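Local coordinates for protein malate dehydrogenase (Porphyromonas gingivalis, PDB 3FI9) that probably catalyses the NAD-dependent interconversion of malate and oxaloacetate, at residues A[109-112]-A[113-117]; A[241-244]-A[245-248]; A[312-315]-A[316-320]. All coordinates share one frame; numbering follows the deposited sequence.

Contact 1 (A[109-112]-A[113-117])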
ATOM      1  N   GLY A 109     -19.950 -15.937   9.044  1.00 18.90           N
ATOM      2  CA  GLY A 109     -20.800 -15.720  10.211  1.00 19.66           C
ATOM      3  C   GLY A 109     -20.746 -16.864  11.244  1.00 19.43           C
ATOM      4  O   GLY A 109     -20.573 -16.633  12.440  1.00 20.26           O
ATOM      5  N   LYS A 110     -20.944 -18.094  10.808  1.00 19.76           N
ATOM      6  CA  LYS A 110     -20.927 -19.243  11.736  1.00 20.62           C
ATOM      7  C   LYS A 110     -19.588 -19.304  12.516  1.00 20.26           C
ATOM      8  O   LYS A 110     -19.531 -19.593  13.724  1.00 19.49           O
ATOM      9  CB  LYS A 110     -21.103 -20.534  10.937  1.00 21.90           C
ATOM     10  CG  LYS A 110     -22.455 -20.716  10.227  1.00 23.35           C
ATOM     11  CD  LYS A 110     -22.332 -21.904   9.262  1.00 24.52           C
ATOM     12  CE  LYS A 110     -23.600 -22.129   8.446  1.00 28.11           C
ATOM     13  NZ  LYS A 110     -23.632 -23.468   7.777  1.00 28.61           N
ATOM     14  N   ASP A 111     -18.507 -19.005  11.801  1.00 20.93           N
ATOM     15  CA  ASP A 111     -17.140 -19.026  12.374  1.00 20.89           C
ATOM     16  C   ASP A 111     -16.944 -17.932  13.401  1.00 21.11           C
ATOM     17  O   ASP A 111     -16.296 -18.133  14.445  1.00 20.98           O
ATOM     18  CB  ASP A 111     -16.108 -18.807  11.268  1.00 21.32           C
ATOM     19  CG  ASP A 111     -15.937 -20.004  10.355  1.00 23.84           C
ATOM     20  OD1 ASP A 111     -16.366 -21.120  10.694  1.00 28.55           O
ATOM     21  OD2 ASP A 111     -15.383 -19.815   9.258  1.00 29.15           O
ATOM     22  N   ILE A 112     -17.486 -16.760  13.104  1.00 20.50           N
ATOM     23  CA  ILE A 112     -17.421 -15.656  14.046  1.00 21.12           C
ATOM     24  C   ILE A 112     -18.200 -16.094  15.272  1.00 21.65           C
ATOM     25  O   ILE A 112     -17.826 -15.767  16.401  1.00 20.70           O
ATOM     26  CB  ILE A 112     -18.012 -14.337  13.466  1.00 21.57           C
ATOM     27  CG1 ILE A 112     -17.039 -13.670  12.461  1.00 20.91           C
ATOM     28  CG2 ILE A 112     -18.394 -13.387  14.571  1.00 20.64           C
ATOM     29  CD1 ILE A 112     -17.670 -12.550  11.618  1.00 20.88           C
ATOM     30  N   LYS A 113     -19.283 -16.845  15.059  1.00 21.57           N
ATOM     31  CA  LYS A 113     -20.167 -17.170  16.171  1.00 22.94           C
ATOM     32  C   LYS A 113     -19.511 -18.181  17.102  1.00 23.09           C
ATOM     33  O   LYS A 113     -19.633 -18.089  18.328  1.00 22.74           O
ATOM     34  CB  LYS A 113     -21.565 -17.634  15.689  1.00 22.65           C
ATOM     35  CG  LYS A 113     -22.560 -17.892  16.854  1.00 25.44           C
ATOM     36  CD  LYS A 113     -23.942 -18.383  16.347  1.00 26.42           C
ATOM     37  CE  LYS A 113     -24.879 -17.238  16.053  1.00 28.63           C
ATOM     38  NZ  LYS A 113     -26.287 -17.704  15.722  1.00 28.73           N
ATOM     39  N   SER A 114     -18.773 -19.101  16.500  1.00 24.71           N
ATOM     40  CA  SER A 114     -18.067 -20.152  17.221  1.00 25.64           C
ATOM     41  C   SER A 114     -16.827 -19.635  17.917  1.00 25.68           C
ATOM     42  O   SER A 114     -16.567 -20.001  19.058  1.00 25.72           O
ATOM     43  CB  SER A 114     -17.635 -21.261  16.279  1.00 24.74           C
ATOM     44  OG  SER A 114     -18.747 -21.847  15.639  1.00 28.56           O
ATOM     45  N   TYR A 115     -16.065 -18.790  17.226  1.00 24.77           N
ATOM     46  CA  TYR A 115     -14.712 -18.442  17.679  1.00 25.68           C
ATOM     47  C   TYR A 115     -14.529 -17.025  18.246  1.00 25.13           C
ATOM     48  O   TYR A 115     -13.609 -16.778  19.026  1.00 25.49           O
ATOM     49  CB  TYR A 115     -13.731 -18.687  16.511  1.00 25.53           C
ATOM     50  CG  TYR A 115     -13.767 -20.091  15.962  1.00 26.94           C
ATOM     51  CD1 TYR A 115     -13.698 -21.200  16.808  1.00 28.86           C
ATOM     52  CD2 TYR A 115     -13.884 -20.318  14.584  1.00 26.98           C
ATOM     53  CE1 TYR A 115     -13.736 -22.519  16.285  1.00 30.08           C
ATOM     54  CE2 TYR A 115     -13.909 -21.606  14.050  1.00 28.78           C
ATOM     55  CZ  TYR A 115     -13.840 -22.705  14.912  1.00 32.82           C
ATOM     56  OH  TYR A 115     -13.873 -23.979  14.375  1.00 33.58           O
ATOM     57  N   CYS A 116     -15.399 -16.085  17.876  1.00 23.61           N
ATOM     58  CA  CYS A 116     -15.270 -14.737  18.410  1.00 23.97           C
ATOM     59  C   CYS A 116     -16.617 -13.977  18.504  1.00 24.23           C
ATOM     60  O   CYS A 116     -16.768 -12.856  18.003  1.00 24.33           O
ATOM     61  CB  CYS A 116     -14.176 -13.946  17.665  1.00 23.27           C
ATOM     62  SG  CYS A 116     -14.403 -13.882  15.862  1.00 23.14           S
ATOM     63  N   PRO A 117     -17.608 -14.597  19.174  1.00 24.30           N
ATOM     64  CA  PRO A 117     -18.934 -14.000  19.299  1.00 24.36           C
ATOM     65  C   PRO A 117     -18.844 -12.641  19.956  1.00 24.77           C
ATOM     66  O   PRO A 117     -19.759 -11.822  19.777  1.00 26.57           O
ATOM     67  CB  PRO A 117     -19.681 -14.986  20.221  1.00 24.50           C
ATOM     68  CG  PRO A 117     -18.593 -15.689  20.984  1.00 24.68           C
ATOM     69  CD  PRO A 117     -17.477 -15.839  19.963  1.00 23.95           C
TER

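Contact 2 (A[241-244]-A[245-248])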
ATOM      1  N   SER A 241      -8.947  -1.559  -0.789  1.00 15.06           N
ATOM      2  CA  SER A 241      -8.148  -1.882   0.387  1.00 16.26           C
ATOM      3  C   SER A 241      -8.063  -0.686   1.307  1.00 16.26           C
ATOM      4  O   SER A 241      -8.448  -0.736   2.490  1.00 16.87           O
ATOM      5  CB  SER A 241      -6.731  -2.283  -0.028  1.00 15.34           C
ATOM      6  OG  SER A 241      -5.894  -2.197   1.124  1.00 19.25           O
ATOM      7  N   TYR A 242      -7.546   0.419   0.775  1.00 15.89           N
ATOM      8  CA  TYR A 242      -7.337   1.590   1.606  1.00 15.71           C
ATOM      9  C   TYR A 242      -8.662   2.052   2.271  1.00 15.66           C
ATOM     10  O   TYR A 242      -8.711   2.325   3.466  1.00 12.05           O
ATOM     11  CB  TYR A 242      -6.744   2.740   0.775  1.00 15.58           C
ATOM     12  CG  TYR A 242      -6.588   3.975   1.587  1.00 18.95           C
ATOM     13  CD1 TYR A 242      -5.537   4.110   2.499  1.00 17.44           C
ATOM     14  CD2 TYR A 242      -7.459   5.034   1.419  1.00 18.83           C
ATOM     15  CE1 TYR A 242      -5.396   5.295   3.265  1.00 17.64           C
ATOM     16  CE2 TYR A 242      -7.334   6.166   2.178  1.00 20.06           C
ATOM     17  CZ  TYR A 242      -6.321   6.284   3.097  1.00 18.05           C
ATOM     18  OH  TYR A 242      -6.233   7.475   3.786  1.00 23.89           O
ATOM     19  N   VAL A 243      -9.742   2.087   1.501  1.00 15.46           N
ATOM     20  CA  VAL A 243     -11.008   2.651   2.029  1.00 14.42           C
ATOM     21  C   VAL A 243     -11.589   1.750   3.157  1.00 15.49           C
ATOM     22  O   VAL A 243     -11.964   2.229   4.256  1.00 13.47           O
ATOM     23  CB  VAL A 243     -12.010   2.964   0.882  1.00 13.59           C
ATOM     24  CG1 VAL A 243     -13.387   3.377   1.457  1.00 14.59           C
ATOM     25  CG2 VAL A 243     -11.402   4.091  -0.040  1.00 11.96           C
ATOM     26  N   SER A 244     -11.559   0.439   2.902  1.00 15.16           N
ATOM     27  CA  SER A 244     -11.957  -0.553   3.906  1.00 15.43           C
ATOM     28  C   SER A 244     -11.142  -0.408   5.200  1.00 15.49           C
ATOM     29  O   SER A 244     -11.670  -0.522   6.312  1.00 15.53           O
ATOM     30  CB  SER A 244     -11.767  -1.961   3.326  1.00 14.33           C
ATOM     31  OG  SER A 244     -12.665  -2.172   2.201  1.00 16.30           O
ATOM     32  N   ILE A 245      -9.852  -0.224   5.050  1.00 15.29           N
ATOM     33  CA  ILE A 245      -9.052  -0.100   6.280  1.00 15.89           C
ATOM     34  C   ILE A 245      -9.313   1.231   6.997  1.00 15.26           C
ATOM     35  O   ILE A 245      -9.253   1.290   8.247  1.00 14.47           O
ATOM     36  CB  ILE A 245      -7.557  -0.368   6.079  1.00 15.04           C
ATOM     37  CG1 ILE A 245      -7.382  -1.730   5.343  1.00 16.15           C
ATOM     38  CG2 ILE A 245      -6.820  -0.341   7.475  1.00 15.15           C
ATOM     39  CD1 ILE A 245      -8.022  -3.005   6.023  1.00 19.11           C
ATOM     40  N   GLU A 246      -9.607   2.294   6.245  1.00 14.33           N
ATOM     41  CA  GLU A 246     -10.044   3.521   6.922  1.00 14.31           C
ATOM     42  C   GLU A 246     -11.299   3.223   7.685  1.00 13.86           C
ATOM     43  O   GLU A 246     -11.488   3.779   8.782  1.00 13.56           O
ATOM     44  CB  GLU A 246     -10.417   4.656   5.957  1.00 13.30           C
ATOM     45  CG  GLU A 246      -9.321   5.333   5.241  1.00 19.82           C
ATOM     46  CD  GLU A 246      -9.857   6.470   4.344  1.00 24.46           C
ATOM     47  OE1 GLU A 246      -9.521   7.619   4.614  1.00 29.80           O
ATOM     48  OE2 GLU A 246     -10.606   6.225   3.385  1.00 23.78           O
ATOM     49  N   MET A 247     -12.200   2.400   7.108  1.00 13.00           N
ATOM     50  CA  MET A 247     -13.440   2.039   7.864  1.00 13.62           C
ATOM     51  C   MET A 247     -13.130   1.332   9.196  1.00 14.32           C
ATOM     52  O   MET A 247     -13.723   1.708  10.243  1.00 14.73           O
ATOM     53  CB  MET A 247     -14.414   1.163   7.036  1.00 13.42           C
ATOM     54  CG  MET A 247     -14.797   1.788   5.666  1.00 13.59           C
ATOM     55  SD  MET A 247     -15.798   0.662   4.676  1.00  6.06           S
ATOM     56  CE  MET A 247     -17.187   0.353   5.713  1.00  9.48           C
ATOM     57  N   ILE A 248     -12.289   0.293   9.173  1.00 14.13           N
ATOM     58  CA  ILE A 248     -12.005  -0.439  10.426  1.00 15.96           C
ATOM     59  C   ILE A 248     -11.239   0.474  11.434  1.00 16.65           C
ATOM     60  O   ILE A 248     -11.441   0.423  12.655  1.00 17.63           O
ATOM     61  CB  ILE A 248     -11.263  -1.786  10.184  1.00 16.47           C
ATOM     62  CG1 ILE A 248     -11.582  -2.756  11.332  1.00 16.21           C
ATOM     63  CG2 ILE A 248      -9.709  -1.594   9.976  1.00 13.65           C
ATOM     64  CD1 ILE A 248     -13.050  -3.219  11.360  1.00 17.58           C
TER
HETATM   65  O   HOH W   1      -8.060   9.545   3.265  1.00 40.01           O

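Contact 3 (A[312-315]-A[316-320])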
ATOM      1  N   LYS A 312     -35.291  -7.819  -4.260  1.00 23.51           N
ATOM      2  CA  LYS A 312     -35.401  -9.012  -5.094  1.00 24.59           C
ATOM      3  C   LYS A 312     -34.236  -9.989  -4.952  1.00 24.92           C
ATOM      4  O   LYS A 312     -34.448 -11.215  -4.925  1.00 23.13           O
ATOM      5  CB  LYS A 312     -35.624  -8.658  -6.560  1.00 26.21           C
ATOM      6  CG  LYS A 312     -37.042  -8.151  -6.776  1.00 29.46           C
ATOM      7  CD  LYS A 312     -37.207  -7.587  -8.172  1.00 35.63           C
ATOM      8  CE  LYS A 312     -36.650  -8.527  -9.203  1.00 37.78           C
ATOM      9  NZ  LYS A 312     -37.294  -8.243 -10.526  1.00 43.88           N
ATOM     10  N   LEU A 313     -33.015  -9.470  -4.840  1.00 23.94           N
ATOM     11  CA  LEU A 313     -31.844 -10.340  -4.674  1.00 24.18           C
ATOM     12  C   LEU A 313     -31.869 -11.020  -3.289  1.00 23.71           C
ATOM     13  O   LEU A 313     -31.573 -12.208  -3.168  1.00 23.35           O
ATOM     14  CB  LEU A 313     -30.528  -9.545  -4.834  1.00 24.22           C
ATOM     15  CG  LEU A 313     -29.298 -10.386  -5.194  1.00 27.80           C
ATOM     16  CD1 LEU A 313     -29.530 -11.091  -6.551  1.00 26.87           C
ATOM     17  CD2 LEU A 313     -28.030  -9.555  -5.233  1.00 27.95           C
ATOM     18  N   ARG A 314     -32.216 -10.260  -2.256  1.00 22.33           N
ATOM     19  CA  ARG A 314     -32.385 -10.826  -0.924  1.00 22.94           C
ATOM     20  C   ARG A 314     -33.353 -12.009  -0.966  1.00 24.26           C
ATOM     21  O   ARG A 314     -33.073 -13.049  -0.389  1.00 24.29           O
ATOM     22  CB  ARG A 314     -32.918  -9.786   0.042  1.00 22.47           C
ATOM     23  CG  ARG A 314     -33.254 -10.300   1.435  1.00 22.06           C
ATOM     24  CD  ARG A 314     -34.278  -9.341   2.088  1.00 23.87           C
ATOM     25  NE  ARG A 314     -35.546  -9.304   1.342  1.00 22.69           N
ATOM     26  CZ  ARG A 314     -36.416  -8.295   1.390  1.00 21.98           C
ATOM     27  NH1 ARG A 314     -36.164  -7.259   2.154  1.00 22.69           N
ATOM     28  NH2 ARG A 314     -37.548  -8.328   0.683  1.00 18.97           N
ATOM     29  N   ASP A 315     -34.473 -11.854  -1.675  1.00 24.22           N
ATOM     30  CA  ASP A 315     -35.488 -12.911  -1.713  1.00 25.37           C
ATOM     31  C   ASP A 315     -35.018 -14.174  -2.478  1.00 25.39           C
ATOM     32  O   ASP A 315     -35.375 -15.295  -2.102  1.00 25.62           O
ATOM     33  CB  ASP A 315     -36.817 -12.384  -2.277  1.00 25.22           C
ATOM     34  CG  ASP A 315     -37.497 -11.366  -1.363  1.00 27.28           C
ATOM     35  OD1 ASP A 315     -37.232 -11.316  -0.120  1.00 25.73           O
ATOM     36  OD2 ASP A 315     -38.333 -10.609  -1.910  1.00 28.85           O
ATOM     37  N   GLU A 316     -34.210 -14.011  -3.521  1.00 25.57           N
ATOM     38  CA  GLU A 316     -33.526 -15.153  -4.126  1.00 26.45           C
ATOM     39  C   GLU A 316     -32.735 -15.974  -3.107  1.00 25.80           C
ATOM     40  O   GLU A 316     -32.812 -17.206  -3.074  1.00 24.98           O
ATOM     41  CB  GLU A 316     -32.533 -14.710  -5.200  1.00 27.49           C
ATOM     42  CG  GLU A 316     -33.086 -14.530  -6.589  1.00 32.54           C
ATOM     43  CD  GLU A 316     -31.984 -14.368  -7.617  1.00 36.76           C
ATOM     44  OE1 GLU A 316     -31.925 -13.280  -8.218  1.00 41.89           O
ATOM     45  OE2 GLU A 316     -31.188 -15.325  -7.828  1.00 36.79           O
ATOM     46  N   VAL A 317     -31.936 -15.289  -2.292  1.00 25.43           N
ATOM     47  CA  VAL A 317     -31.102 -15.978  -1.324  1.00 24.03           C
ATOM     48  C   VAL A 317     -31.912 -16.589  -0.162  1.00 24.44           C
ATOM     49  O   VAL A 317     -31.493 -17.583   0.457  1.00 23.85           O
ATOM     50  CB  VAL A 317     -29.943 -15.046  -0.874  1.00 24.52           C
ATOM     51  CG1 VAL A 317     -29.005 -15.752   0.162  1.00 23.10           C
ATOM     52  CG2 VAL A 317     -29.139 -14.603  -2.120  1.00 23.57           C
ATOM     53  N   ILE A 318     -33.049 -15.986   0.169  1.00 24.88           N
ATOM     54  CA  ILE A 318     -34.001 -16.641   1.080  1.00 24.81           C
ATOM     55  C   ILE A 318     -34.480 -17.930   0.408  1.00 24.82           C
ATOM     56  O   ILE A 318     -34.592 -18.979   1.049  1.00 23.62           O
ATOM     57  CB  ILE A 318     -35.202 -15.678   1.461  1.00 24.96           C
ATOM     58  CG1 ILE A 318     -34.698 -14.491   2.285  1.00 24.30           C
ATOM     59  CG2 ILE A 318     -36.334 -16.392   2.269  1.00 23.56           C
ATOM     60  CD1 ILE A 318     -35.725 -13.334   2.422  1.00 23.63           C
ATOM     61  N   ALA A 319     -34.743 -17.869  -0.893  1.00 25.82           N
ATOM     62  CA  ALA A 319     -35.311 -19.043  -1.608  1.00 25.90           C
ATOM     63  C   ALA A 319     -34.322 -20.209  -1.675  1.00 26.26           C
ATOM     64  O   ALA A 319     -34.718 -21.385  -1.768  1.00 26.72           O
ATOM     65  CB  ALA A 319     -35.780 -18.644  -3.009  1.00 26.71           C
ATOM     66  N   MET A 320     -33.036 -19.882  -1.625  1.00 24.99           N
ATOM     67  CA  MET A 320     -31.977 -20.875  -1.652  1.00 25.01           C
ATOM     68  C   MET A 320     -31.914 -21.489  -0.242  1.00 24.51           C
ATOM     69  O   MET A 320     -31.168 -22.403   0.007  1.00 24.87           O
ATOM     70  CB  MET A 320     -30.628 -20.231  -1.984  1.00 25.52           C
ATOM     71  CG  MET A 320     -30.369 -19.729  -3.446  1.00 26.62           C
ATOM     72  SD  MET A 320     -28.830 -18.690  -3.559  1.00 21.66           S
ATOM     73  CE  MET A 320     -28.936 -18.083  -5.234  1.00 29.22           C
TER

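Contact 1 (A[109-112]-A[113-117])
Lys-110 O takes two bonds from a single residue, Ser-114: the backbone N at 2.9 Å and the side-chain hydroxyl OG, which donates to the same oxygen at 3.1 Å. The two donors come from opposite faces of the carbonyl plane, and OG stands 36° above it. With chi1 at -60°, OG sits next to its own backbone N and can fold back one turn along the helix. One residue on, Asp-111 O receives Tyr-115 N at 2.9 Å, while CD2 of Tyr-115 passes 3.3 Å from that same Asp-111 O. The Tyr-115 ring then runs alongside the Asp-111 carboxylate, both pointing the same way with their planes 32° apart. CB of Ser-114 lies over the centre of one ring face. The carboxylate has its own partner one turn earlier, where OD1 is hydrogen-bonded to NE2 of Gln-107.

The last of these backbone bonds is Cys-116 N to Ile-112 O, 2.9 Å, made where the chain leaves helix 94-115. On the side facing strand 77-82 of the NAD-binding, Rossmann-type domain, SG of Cys-116 packs 4.2 Å from CG2 of Ile-112, and both side chains reach Ile-80. Pro-117 N also lies near Ile-112 O but has no hydrogen to give, so the helical bonding cannot be carried on through that residue, and the serine hydroxyl adds a side-chain bond to this final turn.

Contact 2 (A[241-244]-A[245-248])
Tyr-242 and Glu-246, one helical turn apart, meet through the ring and the acid's side chain. CG of Glu-246 sits over one face of the Tyr-242 ring, 4.1 Å from its centroid, in a CH-pi contact. Beyond it the acid crosses the phenol obliquely, bringing CD to 3.3 Å from CE2 of Tyr-242, with the carboxylate and ring planes 32° apart. The polar ends are joined by a water in the plane of the ring, at its edge: it lies 2.8 Å from Tyr-242 OH and donates to Glu-246 OE1 at 2.8 Å. Two torsions bring the groups together. Tyr-242 CG is anti to the backbone N (chi1 177°), whereas CG of Glu-246 stands beside its own N and the chain is extended from there.

The backbone of helix 238-251 sets the spacing of the pair, with Glu-246 N to Tyr-242 O at 2.9 Å and, one residue on, Met-247 N to Val-243 O at the same 2.9 Å. CG of Met-247 also lies 3.2 Å from Val-243 O. This helix belongs to the C-terminal alpha/beta part of the subunit and lies against the Rossmann-type NAD-binding part, Ser-244 and Ile-245 touching Met-24 of helix 19-30, Met-247 and Ile-248 resting on Ile-123 of strand 121-124, and Ser-244 also meeting Ile-125, a predicted NAD-binding residue. The serines are tied down as well: Ser-241 OG bonds to Asn-23 OD1, and Ser-244 OG turns back to Pro-240 O. The second subunit also meets the tyrosine and the acid: its Phe-59 faces the Tyr-242 ring with the planes at about 45°, and its Cys-57 packs on Tyr-242, Val-243 and Glu-246.

Contact 3 (A[312-315]-A[316-320])
CD1 of Ile-318 approaches the guanidinium of Arg-314 obliquely, and CG of Asp-315 lies at the edge of that group, in the guanidinium plane. Two nitrogens grip one oxygen side-on: NE of Arg-314 reaches Asp-315 OD1 at 3.0 Å and NH2 reaches that OD1 at 3.1 Å. From the carboxylate's standpoint both arrive from the same face, NE from well above the plane, 50° out of it. The bend of the arginine chain at chi3, 63°, swings the group round to its sequence neighbour. NH1 is held by His-272 O, so the guanidinium is fixed through all three of its nitrogens.

Ile-318 runs alongside this salt bridge, its CD1 3.6 Å from Asp-315 OD1 and 4.0 Å from CG of Arg-314. It sits one turn on from Arg-314, whose carbonyl O accepts Ile-318 N at 3.0 Å, a bond lying in the carbonyl plane.

All this belongs to the final turns of helix 297-319, the long helix of the C-terminal alpha/beta domain. It packs here on two helices of the NAD-binding part: Leu-313 and Val-317 both meet Ile-131 of helix 129-140, and Glu-316 and Val-317 touch Leu-98 of helix 94-115. Three residues apart, Leu-313 and Glu-316 cross, with CD1 of Leu-313 3.6 Å from OE1 of Glu-316, an apolar methyl against a carboxylate oxygen. Ala-319 N closes on Asp-315 O at 2.9 Å.

All three are local contacts along a helix, contact 1 running off its end, but they sit at different depths. Contact 2 is buried, its centre about 8 Å from the centre of the chain, whereas contacts 1 and 3, their centres about 20 Å and 21 Å out, are only partly buried. Contact 2 alone is touched by the second subunit. Contacts 1 and 3 occupy the last turns of their helices, and helix 94-115, which carries contact 1 at its far end, also packs against the helix of contact 3. The chemistry of the three follows their place: contact 2 sets an aromatic-acid pair toward the other subunit, while the two outer helix ends combine exposed polar groups with apolar packing inward.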